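Thiamine phosphate pyrophosphorylase (Bacteroides thetaiotaomicron VPI-5482, PDB 3CEU) probably catalyses the formation of thiamine phosphate, a step of thiamine diphosphate biosynthesis. Local coordinates at residues Arg44-Ile49 with Glu67-Met72; Gly73-Ala78 with Tyr110-Pro115; Trp176-Ala181 with Ile191-Lys196. All blocks are in the same frame, centred on the assembly; numbering follows the deposited sequence.

All three contacts belong to one TIM-barrel fold, a closed parallel sheet with helices round it, but lie at different depths. Interaction 2 is the core contact: strands 73-75 and 110-113 send a histidine and a phenylalanine into the barrel, where aromatic packing is combined with hydrogen bonds to serines. Interactions 1 and 3 are partly buried and lie in the outer layer. Interaction 1 packs leucines and a phenyl ring between the ends of helices 39-48 and 65-68, whereas interaction 3 sets a lysine over a histidine of helix 188-201. Interactions 1 and 2 touch where Met72 CE lies 3.6 Å from Tyr110 OH; interactions 2 and 3 lie on opposite sides of the chain's centre.

Interaction 1: residues Arg44-Ile49 with Glu67-Met72; sequences RLLTLI and EEFNLM
Leu46, near the end of helix 39-48, spreads its side chain over Phe69 and Leu71, the residues that lead out of helix 65-68. Its CB already touches the phenyl ring, 3.6 Å from Phe69 CD2. With chi1 at -59°, CG lies beside the backbone N and anti to the carbonyl carbon, and the two methyls beyond it divide the work. Leu46 CD1 stays over the same ring face as CB, 4.0 Å from the Phe69 centroid and 22° off the ring normal, a CH-pi contact displaced toward the rim. Leu46 CD2 meets Leu71 CD2 at 3.7 Å, where the two leucine chains cross at about a right angle. A branched aliphatic side chain suits this place because it can serve two apolar neighbours at once. At the ring edge, near its plane, Thr47 OG1 comes within 3.6 Å of Phe69 CE2, while its hydrogen bond goes to Glu43 O within its own helix. His54 joins the two backbones, with ND1 bonded to Phe69 O and NE2 to Leu46 O. This is the apolar packing of an outer helix of a TIM barrel against the connection from helix 65-68 to the next strand, 73-75, with Leu46 also touching Leu32 of the barrel wall.

Interaction 2: residues Gly73-Ala78 with Tyr110-Pro115; sequences GIHLNA and YVFMSP
His75 and Phe112 meet ring to ring, and both are buried. Their centroids are 4.6 Å apart and the planes are inclined at 39°, an oblique pairing that is neither a parallel stack nor edge-to-face. The imidazole comes over one face of the phenyl ring with its CE1 and NE2 side leading: His75 CE1 stands 3.9 Å above the plane of the Phe112 ring, over its centre, and His75 NE2 is also 3.9 Å from Phe112 CD2. With CG anti to the backbone N (chi1 -166°), His75 carries its ring across to Phe112. Other aromatics extend the cluster: His60 stacks on His75, and His31 meets the rings of both His75 and Phe112.

Hydrogen bonds hold the polar side of the histidine. ND1 pairs with Ser92 OG and NE2 with Ser94 OG, which occupies both ring nitrogens and fixes the rotation of the ring. Histidine suits the place because it offers a flat surface to phenylalanine and two polar atoms to the serines of strand 90-95. Further along the chain, Asn77 ND2 bonds back to His75 O at 3.2 Å, in the carbonyl plane; Asn77 ND2 also reaches His60 O, and Asn77 OD1 binds Asn80 N, so the Asn77 amide links this loop to His60 and Asn80.

The backbones do not pair. The nearest CA atoms, those of His75 and Val111, are 8.9 Å apart because strand 90-95 runs between them, so the side chains alone make the contact. Inward-pointing residues from alternate strands meeting across an intervening one are the mark of the interior of a closed parallel TIM barrel.

Interaction 3: residues Trp176-Ala181 with Ile191-Lys196; sequences WNKFDA and IEHFKK
After the last strand of the TIM barrel the chain forms the short helix 173-176 and turns back toward the closing helix 188-201; Lys178 and His193 make the contact between that turn and the closing helix. Trp176 to Phe179 form a type I beta turn, closed by the backbone bond from Phe179 N to Trp176 O at 3.0 Å, and Lys178 sits inside it with its CB directed at the helix. Successive torsions of about +60° to +75° past CB curl the chain, which brings its tip over one face of the imidazole. Lys178 CE is 4.2 Å from the centroid of the His193 ring and 13° off the normal, a CH-pi contact. A long, flexible chain suits this place, since it can curl while the side chain also touches Ala189 and Val190 of the same helix. His193 is held from elsewhere: its NE2 is hydrogen-bonded to Asp174 OD2, which steadies the ring. Lys196 NZ is 6.7 Å from Lys178 NZ, a like charge; Lys196 has Glu155 as a long, weak ion-pair partner, which may offset part of it. At the tip, Lys178 NZ stands over the middle of the His193 ring, 3.1 Å from His193 CG and almost equally far from the other four ring atoms.

Interaction 1: residues Arg44-Ile49 with Glu67-Met72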
loop_
_atom_site.group_PDB
_atom_site.type_symbol
_atom_site.label_atom_id
_atom_site.label_comp_id
_atom_site.label_asym_id
_atom_site.label_seq_id
_atom_site.Cartn_x
_atom_site.Cartn_y
_atom_site.Cartn_z
ATOM N N ARG A 44 -0.743 3.136 19.714
ATOM C CA ARG A 44 0.476 3.860 20.080
ATOM C C ARG A 44 1.113 4.499 18.853
ATOM O O ARG A 44 1.449 5.682 18.854
ATOM C CB ARG A 44 1.463 2.906 20.775
ATOM C CG ARG A 44 0.836 2.193 21.985
ATOM C CD ARG A 44 1.746 1.174 22.685
ATOM N NE ARG A 44 2.739 1.785 23.571
ATOM C CZ ARG A 44 3.895 2.301 23.165
ATOM N NH1 ARG A 44 4.218 2.282 21.877
ATOM N NH2 ARG A 44 4.730 2.831 24.049
ATOM N N LEU A 45 1.253 3.713 17.796
ATOM C CA LEU A 45 1.839 4.208 16.565
ATOM C C LEU A 45 0.969 5.319 15.979
ATOM O O LEU A 45 1.466 6.398 15.664
ATOM C CB LEU A 45 1.992 3.056 15.568
ATOM C CG LEU A 45 2.937 3.248 14.383
ATOM C CD1 LEU A 45 3.099 1.938 13.623
ATOM C CD2 LEU A 45 2.405 4.317 13.474
ATOM N N LEU A 46 -0.329 5.070 15.840
ATOM C CA LEU A 46 -1.222 6.082 15.274
ATOM C C LEU A 46 -1.199 7.397 16.059
ATOM O O LEU A 46 -1.307 8.469 15.474
ATOM C CB LEU A 46 -2.658 5.541 15.192
ATOM C CG LEU A 46 -2.839 4.275 14.350
ATOM C CD1 LEU A 46 -4.162 3.602 14.685
ATOM C CD2 LEU A 46 -2.747 4.621 12.875
ATOM N N THR A 47 -1.051 7.315 17.376
ATOM C CA THR A 47 -1.017 8.517 18.207
ATOM C C THR A 47 0.217 9.383 17.936
ATOM O O THR A 47 0.140 10.603 17.995
ATOM C CB THR A 47 -1.032 8.176 19.717
ATOM O OG1 THR A 47 -2.152 7.334 20.011
ATOM C CG2 THR A 47 -1.137 9.446 20.540
ATOM N N LEU A 48 1.348 8.743 17.649
ATOM C CA LEU A 48 2.601 9.449 17.371
ATOM C C LEU A 48 2.620 10.115 16.013
ATOM O O LEU A 48 3.320 11.109 15.813
ATOM C CB LEU A 48 3.781 8.491 17.442
ATOM C CG LEU A 48 4.404 8.272 18.816
ATOM C CD1 LEU A 48 3.315 8.150 19.864
ATOM C CD2 LEU A 48 5.274 7.009 18.775
ATOM N N ILE A 49 1.877 9.557 15.066
ATOM C CA ILE A 49 1.840 10.145 13.745
ATOM C C ILE A 49 0.791 11.239 13.687
ATOM O O ILE A 49 -0.352 11.041 14.093
ATOM C CB ILE A 49 1.558 9.084 12.658
ATOM C CG1 ILE A 49 0.459 8.135 13.131
ATOM C CG2 ILE A 49 2.835 8.313 12.343
ATOM C CD1 ILE A 49 0.263 6.930 12.224
ATOM N N GLU A 67 -12.545 4.456 12.712
ATOM C CA GLU A 67 -13.298 5.623 13.196
ATOM C C GLU A 67 -12.642 6.204 14.448
ATOM O O GLU A 67 -12.751 7.396 14.739
ATOM C CB GLU A 67 -14.747 5.234 13.525
ATOM C CG GLU A 67 -15.533 4.606 12.381
ATOM C CD GLU A 67 -15.841 5.588 11.264
ATOM O OE1 GLU A 67 -16.590 5.218 10.338
ATOM O OE2 GLU A 67 -15.335 6.729 11.311
ATOM N N GLU A 68 -11.966 5.342 15.190
ATOM C CA GLU A 68 -11.285 5.759 16.405
ATOM C C GLU A 68 -10.205 6.819 16.106
ATOM O O GLU A 68 -10.168 7.865 16.761
ATOM C CB GLU A 68 -10.654 4.539 17.079
ATOM C CG GLU A 68 -10.166 4.790 18.484
ATOM C CD GLU A 68 -11.296 5.002 19.462
ATOM O OE1 GLU A 68 -11.015 5.108 20.673
ATOM O OE2 GLU A 68 -12.468 5.060 19.029
ATOM N N PHE A 69 -9.350 6.560 15.112
ATOM C CA PHE A 69 -8.273 7.486 14.759
ATOM C C PHE A 69 -8.453 8.248 13.456
ATOM O O PHE A 69 -7.509 8.857 12.945
ATOM C CB PHE A 69 -6.940 6.744 14.722
ATOM C CG PHE A 69 -6.469 6.307 16.067
ATOM C CD1 PHE A 69 -7.006 5.175 16.670
ATOM C CD2 PHE A 69 -5.520 7.062 16.761
ATOM C CE1 PHE A 69 -6.607 4.791 17.955
ATOM C CE2 PHE A 69 -5.110 6.697 18.041
ATOM C CZ PHE A 69 -5.658 5.553 18.645
ATOM N N ASN A 70 -9.678 8.223 12.941
ATOM C CA ASN A 70 -10.050 8.898 11.699
ATOM C C ASN A 70 -9.223 8.419 10.508
ATOM O O ASN A 70 -8.793 9.216 9.668
ATOM C CB ASN A 70 -9.920 10.414 11.843
ATOM C CG ASN A 70 -10.530 11.151 10.668
ATOM O OD1 ASN A 70 -11.694 10.923 10.328
ATOM N ND2 ASN A 70 -9.758 12.039 10.044
ATOM N N LEU A 71 -9.005 7.109 10.450
ATOM C CA LEU A 71 -8.243 6.518 9.366
ATOM C C LEU A 71 -9.033 6.649 8.068
ATOM O O LEU A 71 -10.221 6.988 8.073
ATOM C CB LEU A 71 -7.958 5.041 9.652
ATOM C CG LEU A 71 -7.293 4.701 10.991
ATOM C CD1 LEU A 71 -7.097 3.196 11.073
ATOM C CD2 LEU A 71 -5.964 5.423 11.124
HETATM N N MSE A 72 -8.359 6.380 6.959
HETATM C CA MSE A 72 -8.970 6.463 5.644
HETATM C C MSE A 72 -10.033 5.386 5.441
HETATM O O MSE A 72 -11.148 5.678 5.000
HETATM C CB MSE A 72 -7.887 6.333 4.574
HETATM C CG MSE A 72 -8.373 6.559 3.154
HETATM SE SE MSE A 72 -6.910 6.676 1.860
HETATM C CE MSE A 72 -7.234 5.037 0.876
#

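Interaction 2: residues Gly73-Ala78 with Tyr110-Pro115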
loop_
_atom_site.group_PDB
_atom_site.type_symbol
_atom_site.label_atom_id
_atom_site.label_comp_id
_atom_site.label_asym_id
_atom_site.label_seq_id
_atom_site.Cartn_x
_atom_site.Cartn_y
_atom_site.Cartn_z
ATOM N N GLY A 73 -9.677 4.144 5.763
ATOM C CA GLY A 73 -10.591 3.025 5.604
ATOM C C GLY A 73 -9.956 1.697 6.011
ATOM O O GLY A 73 -8.970 1.669 6.744
ATOM N N ILE A 74 -10.511 0.595 5.519
ATOM C CA ILE A 74 -10.014 -0.723 5.861
ATOM C C ILE A 74 -9.709 -1.590 4.637
ATOM O O ILE A 74 -10.232 -1.358 3.536
ATOM C CB ILE A 74 -11.034 -1.468 6.721
ATOM C CG1 ILE A 74 -12.304 -1.716 5.904
ATOM C CG2 ILE A 74 -11.361 -0.650 7.960
ATOM C CD1 ILE A 74 -13.304 -2.630 6.559
ATOM N N HIS A 75 -8.861 -2.595 4.841
ATOM C CA HIS A 75 -8.485 -3.519 3.774
ATOM C C HIS A 75 -8.843 -4.911 4.246
ATOM O O HIS A 75 -8.190 -5.453 5.129
ATOM C CB HIS A 75 -6.984 -3.459 3.505
ATOM C CG HIS A 75 -6.582 -4.115 2.227
ATOM N ND1 HIS A 75 -6.855 -3.564 0.995
ATOM C CD2 HIS A 75 -5.922 -5.274 1.984
ATOM C CE1 HIS A 75 -6.378 -4.348 0.049
ATOM N NE2 HIS A 75 -5.806 -5.393 0.619
ATOM N N LEU A 76 -9.881 -5.492 3.666
ATOM C CA LEU A 76 -10.297 -6.828 4.071
ATOM C C LEU A 76 -9.219 -7.851 3.736
ATOM O O LEU A 76 -8.552 -7.747 2.712
ATOM C CB LEU A 76 -11.607 -7.194 3.376
ATOM C CG LEU A 76 -12.677 -6.121 3.513
ATOM C CD1 LEU A 76 -13.925 -6.539 2.745
ATOM C CD2 LEU A 76 -12.995 -5.890 4.977
ATOM N N ASN A 77 -9.043 -8.836 4.609
ATOM C CA ASN A 77 -8.034 -9.855 4.371
ATOM C C ASN A 77 -8.368 -11.149 5.097
ATOM O O ASN A 77 -9.327 -11.208 5.862
ATOM C CB ASN A 77 -6.656 -9.329 4.785
ATOM C CG ASN A 77 -6.557 -9.060 6.269
ATOM O OD1 ASN A 77 -6.409 -9.983 7.073
ATOM N ND2 ASN A 77 -6.645 -7.791 6.643
ATOM N N ALA A 78 -7.576 -12.184 4.846
ATOM C CA ALA A 78 -7.804 -13.496 5.439
ATOM C C ALA A 78 -8.148 -13.456 6.923
ATOM O O ALA A 78 -9.144 -14.046 7.349
ATOM C CB ALA A 78 -6.591 -14.386 5.211
ATOM N N TYR A 110 -10.820 0.391 -4.410
ATOM C CA TYR A 110 -9.694 -0.077 -5.205
ATOM C C TYR A 110 -9.261 -1.407 -4.662
ATOM O O TYR A 110 -9.557 -1.736 -3.519
ATOM C CB TYR A 110 -8.504 0.895 -5.212
ATOM C CG TYR A 110 -7.797 1.200 -3.900
ATOM C CD1 TYR A 110 -7.155 0.206 -3.156
ATOM C CD2 TYR A 110 -7.674 2.515 -3.463
ATOM C CE1 TYR A 110 -6.404 0.528 -2.013
ATOM C CE2 TYR A 110 -6.930 2.839 -2.335
ATOM C CZ TYR A 110 -6.298 1.849 -1.615
ATOM O OH TYR A 110 -5.561 2.213 -0.504
ATOM N N VAL A 111 -8.587 -2.188 -5.492
ATOM C CA VAL A 111 -8.111 -3.490 -5.069
ATOM C C VAL A 111 -6.645 -3.647 -5.427
ATOM O O VAL A 111 -6.125 -2.949 -6.303
ATOM C CB VAL A 111 -8.894 -4.636 -5.756
ATOM C CG1 VAL A 111 -10.393 -4.465 -5.535
ATOM C CG2 VAL A 111 -8.569 -4.676 -7.235
ATOM N N PHE A 112 -5.985 -4.568 -4.734
ATOM C CA PHE A 112 -4.584 -4.885 -4.982
ATOM C C PHE A 112 -4.587 -6.032 -5.984
ATOM O O PHE A 112 -5.564 -6.771 -6.079
ATOM C CB PHE A 112 -3.901 -5.374 -3.694
ATOM C CG PHE A 112 -3.492 -4.273 -2.756
ATOM C CD1 PHE A 112 -3.863 -2.955 -3.004
ATOM C CD2 PHE A 112 -2.719 -4.547 -1.634
ATOM C CE1 PHE A 112 -3.475 -1.931 -2.152
ATOM C CE2 PHE A 112 -2.327 -3.525 -0.778
ATOM C CZ PHE A 112 -2.708 -2.212 -1.044
HETATM N N MSE A 113 -3.511 -6.179 -6.741
HETATM C CA MSE A 113 -3.419 -7.288 -7.674
HETATM C C MSE A 113 -2.025 -7.875 -7.506
HETATM O O MSE A 113 -1.024 -7.158 -7.621
HETATM C CB MSE A 113 -3.624 -6.827 -9.116
HETATM C CG MSE A 113 -3.920 -7.970 -10.072
HETATM SE SE MSE A 113 -3.792 -7.496 -11.944
HETATM C CE MSE A 113 -2.913 -9.097 -12.600
ATOM N N SER A 114 -1.962 -9.174 -7.228
ATOM C CA SER A 114 -0.682 -9.845 -7.011
ATOM C C SER A 114 -0.802 -11.348 -7.222
ATOM O O SER A 114 -1.911 -11.884 -7.264
ATOM C CB SER A 114 -0.223 -9.591 -5.585
ATOM O OG SER A 114 -1.157 -10.137 -4.682
ATOM N N PRO A 115 0.339 -12.049 -7.367
ATOM C CA PRO A 115 1.719 -11.530 -7.359
ATOM C C PRO A 115 2.152 -11.097 -8.764
ATOM O O PRO A 115 2.280 -11.933 -9.658
ATOM C CB PRO A 115 2.551 -12.723 -6.865
ATOM C CG PRO A 115 1.544 -13.637 -6.196
ATOM C CD PRO A 115 0.335 -13.495 -7.091
#

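Interaction 3: residues Trp176-Ala181 with Ile191-Lys196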
loop_
_atom_site.group_PDB
_atom_site.type_symbol
_atom_site.label_atom_id
_atom_site.label_comp_id
_atom_site.label_asym_id
_atom_site.label_seq_id
_atom_site.Cartn_x
_atom_site.Cartn_y
_atom_site.Cartn_z
ATOM N N TRP A 176 11.309 -0.898 3.200
ATOM C CA TRP A 176 11.712 -1.106 4.589
ATOM C C TRP A 176 13.024 -1.889 4.766
ATOM O O TRP A 176 13.753 -1.678 5.739
ATOM C CB TRP A 176 10.579 -1.789 5.367
ATOM C CG TRP A 176 9.311 -0.996 5.369
ATOM C CD1 TRP A 176 8.190 -1.244 4.635
ATOM C CD2 TRP A 176 9.056 0.212 6.094
ATOM N NE1 TRP A 176 7.249 -0.261 4.853
ATOM C CE2 TRP A 176 7.757 0.647 5.745
ATOM C CE3 TRP A 176 9.804 0.979 7.002
ATOM C CZ2 TRP A 176 7.185 1.808 6.272
ATOM C CZ3 TRP A 176 9.234 2.139 7.526
ATOM C CH2 TRP A 176 7.940 2.538 7.158
ATOM N N ASN A 177 13.326 -2.782 3.831
ATOM C CA ASN A 177 14.556 -3.557 3.894
ATOM C C ASN A 177 15.781 -2.638 3.837
ATOM O O ASN A 177 16.915 -3.079 4.072
ATOM C CB ASN A 177 14.602 -4.566 2.736
ATOM C CG ASN A 177 13.537 -5.668 2.868
ATOM O OD1 ASN A 177 13.235 -6.384 1.906
ATOM N ND2 ASN A 177 12.977 -5.808 4.069
ATOM N N LYS A 178 15.550 -1.362 3.530
ATOM C CA LYS A 178 16.625 -0.373 3.431
ATOM C C LYS A 178 16.994 0.172 4.798
ATOM O O LYS A 178 17.778 1.106 4.914
ATOM C CB LYS A 178 16.199 0.787 2.518
ATOM C CG LYS A 178 17.216 1.139 1.441
ATOM C CD LYS A 178 17.539 -0.068 0.575
ATOM C CE LYS A 178 16.406 -0.417 -0.384
ATOM N NZ LYS A 178 16.340 0.533 -1.532
ATOM N N PHE A 179 16.422 -0.410 5.840
ATOM C CA PHE A 179 16.733 0.045 7.183
ATOM C C PHE A 179 16.818 -1.114 8.151
ATOM O O PHE A 179 15.917 -1.947 8.212
ATOM C CB PHE A 179 15.683 1.041 7.672
ATOM C CG PHE A 179 15.877 1.475 9.095
ATOM C CD1 PHE A 179 15.065 0.970 10.107
ATOM C CD2 PHE A 179 16.868 2.397 9.423
ATOM C CE1 PHE A 179 15.233 1.384 11.427
ATOM C CE2 PHE A 179 17.049 2.819 10.737
ATOM C CZ PHE A 179 16.231 2.317 11.745
ATOM N N ASP A 180 17.911 -1.170 8.900
ATOM C CA ASP A 180 18.079 -2.224 9.888
ATOM C C ASP A 180 18.325 -1.567 11.235
ATOM O O ASP A 180 19.343 -0.900 11.444
ATOM C CB ASP A 180 19.249 -3.136 9.532
ATOM C CG ASP A 180 19.103 -3.759 8.164
ATOM O OD1 ASP A 180 17.996 -4.250 7.849
ATOM O OD2 ASP A 180 20.100 -3.767 7.411
ATOM N N ALA A 181 17.384 -1.762 12.150
ATOM C CA ALA A 181 17.471 -1.172 13.482
ATOM C C ALA A 181 18.754 -1.522 14.221
ATOM O O ALA A 181 19.221 -2.657 14.175
ATOM C CB ALA A 181 16.263 -1.601 14.308
ATOM N N ILE A 191 14.218 7.109 3.339
ATOM C CA ILE A 191 13.586 8.309 2.810
ATOM C C ILE A 191 14.121 8.667 1.427
ATOM O O ILE A 191 13.357 9.051 0.545
ATOM C CB ILE A 191 13.789 9.522 3.741
ATOM C CG1 ILE A 191 13.489 9.130 5.193
ATOM C CG2 ILE A 191 12.872 10.679 3.307
ATOM C CD1 ILE A 191 12.112 8.516 5.386
ATOM N N GLU A 192 15.427 8.539 1.228
ATOM C CA GLU A 192 15.999 8.862 -0.067
ATOM C C GLU A 192 15.497 7.907 -1.135
ATOM O O GLU A 192 15.217 8.308 -2.268
ATOM C CB GLU A 192 17.533 8.843 0.000
ATOM C CG GLU A 192 18.093 9.861 0.985
ATOM C CD GLU A 192 19.606 9.948 0.959
ATOM O OE1 GLU A 192 20.156 10.632 0.074
ATOM O OE2 GLU A 192 20.254 9.326 1.826
ATOM N N HIS A 193 15.365 6.639 -0.772
ATOM C CA HIS A 193 14.898 5.640 -1.729
ATOM C C HIS A 193 13.411 5.839 -2.055
ATOM O O HIS A 193 12.968 5.508 -3.158
ATOM C CB HIS A 193 15.139 4.239 -1.178
ATOM C CG HIS A 193 14.813 3.149 -2.144
ATOM N ND1 HIS A 193 15.526 2.951 -3.307
ATOM C CD2 HIS A 193 13.816 2.235 -2.146
ATOM C CE1 HIS A 193 14.974 1.961 -3.988
ATOM N NE2 HIS A 193 13.938 1.512 -3.306
ATOM N N PHE A 194 12.646 6.387 -1.108
ATOM C CA PHE A 194 11.220 6.635 -1.339
ATOM C C PHE A 194 11.058 7.758 -2.366
ATOM O O PHE A 194 10.262 7.646 -3.301
ATOM C CB PHE A 194 10.506 7.023 -0.037
ATOM C CG PHE A 194 9.101 7.542 -0.250
ATOM C CD1 PHE A 194 8.836 8.907 -0.209
ATOM C CD2 PHE A 194 8.059 6.671 -0.553
ATOM C CE1 PHE A 194 7.546 9.401 -0.478
ATOM C CE2 PHE A 194 6.765 7.151 -0.824
ATOM C CZ PHE A 194 6.510 8.515 -0.788
ATOM N N LYS A 195 11.825 8.833 -2.181
ATOM C CA LYS A 195 11.782 9.970 -3.086
ATOM C C LYS A 195 12.132 9.508 -4.493
ATOM O O LYS A 195 11.552 9.983 -5.482
ATOM C CB LYS A 195 12.775 11.052 -2.661
ATOM C CG LYS A 195 12.451 11.760 -1.358
ATOM C CD LYS A 195 13.374 12.956 -1.186
ATOM C CE LYS A 195 13.065 13.733 0.070
ATOM N NZ LYS A 195 13.832 15.019 0.109
ATOM N N LYS A 196 13.088 8.589 -4.593
ATOM C CA LYS A 196 13.472 8.081 -5.901
ATOM C C LYS A 196 12.258 7.375 -6.525
ATOM O O LYS A 196 11.879 7.685 -7.649
ATOM C CB LYS A 196 14.657 7.117 -5.771
ATOM C CG LYS A 196 15.073 6.467 -7.087
ATOM C CD LYS A 196 16.038 5.296 -6.871
ATOM C CE LYS A 196 17.456 5.765 -6.552
ATOM N NZ LYS A 196 18.429 4.633 -6.466
#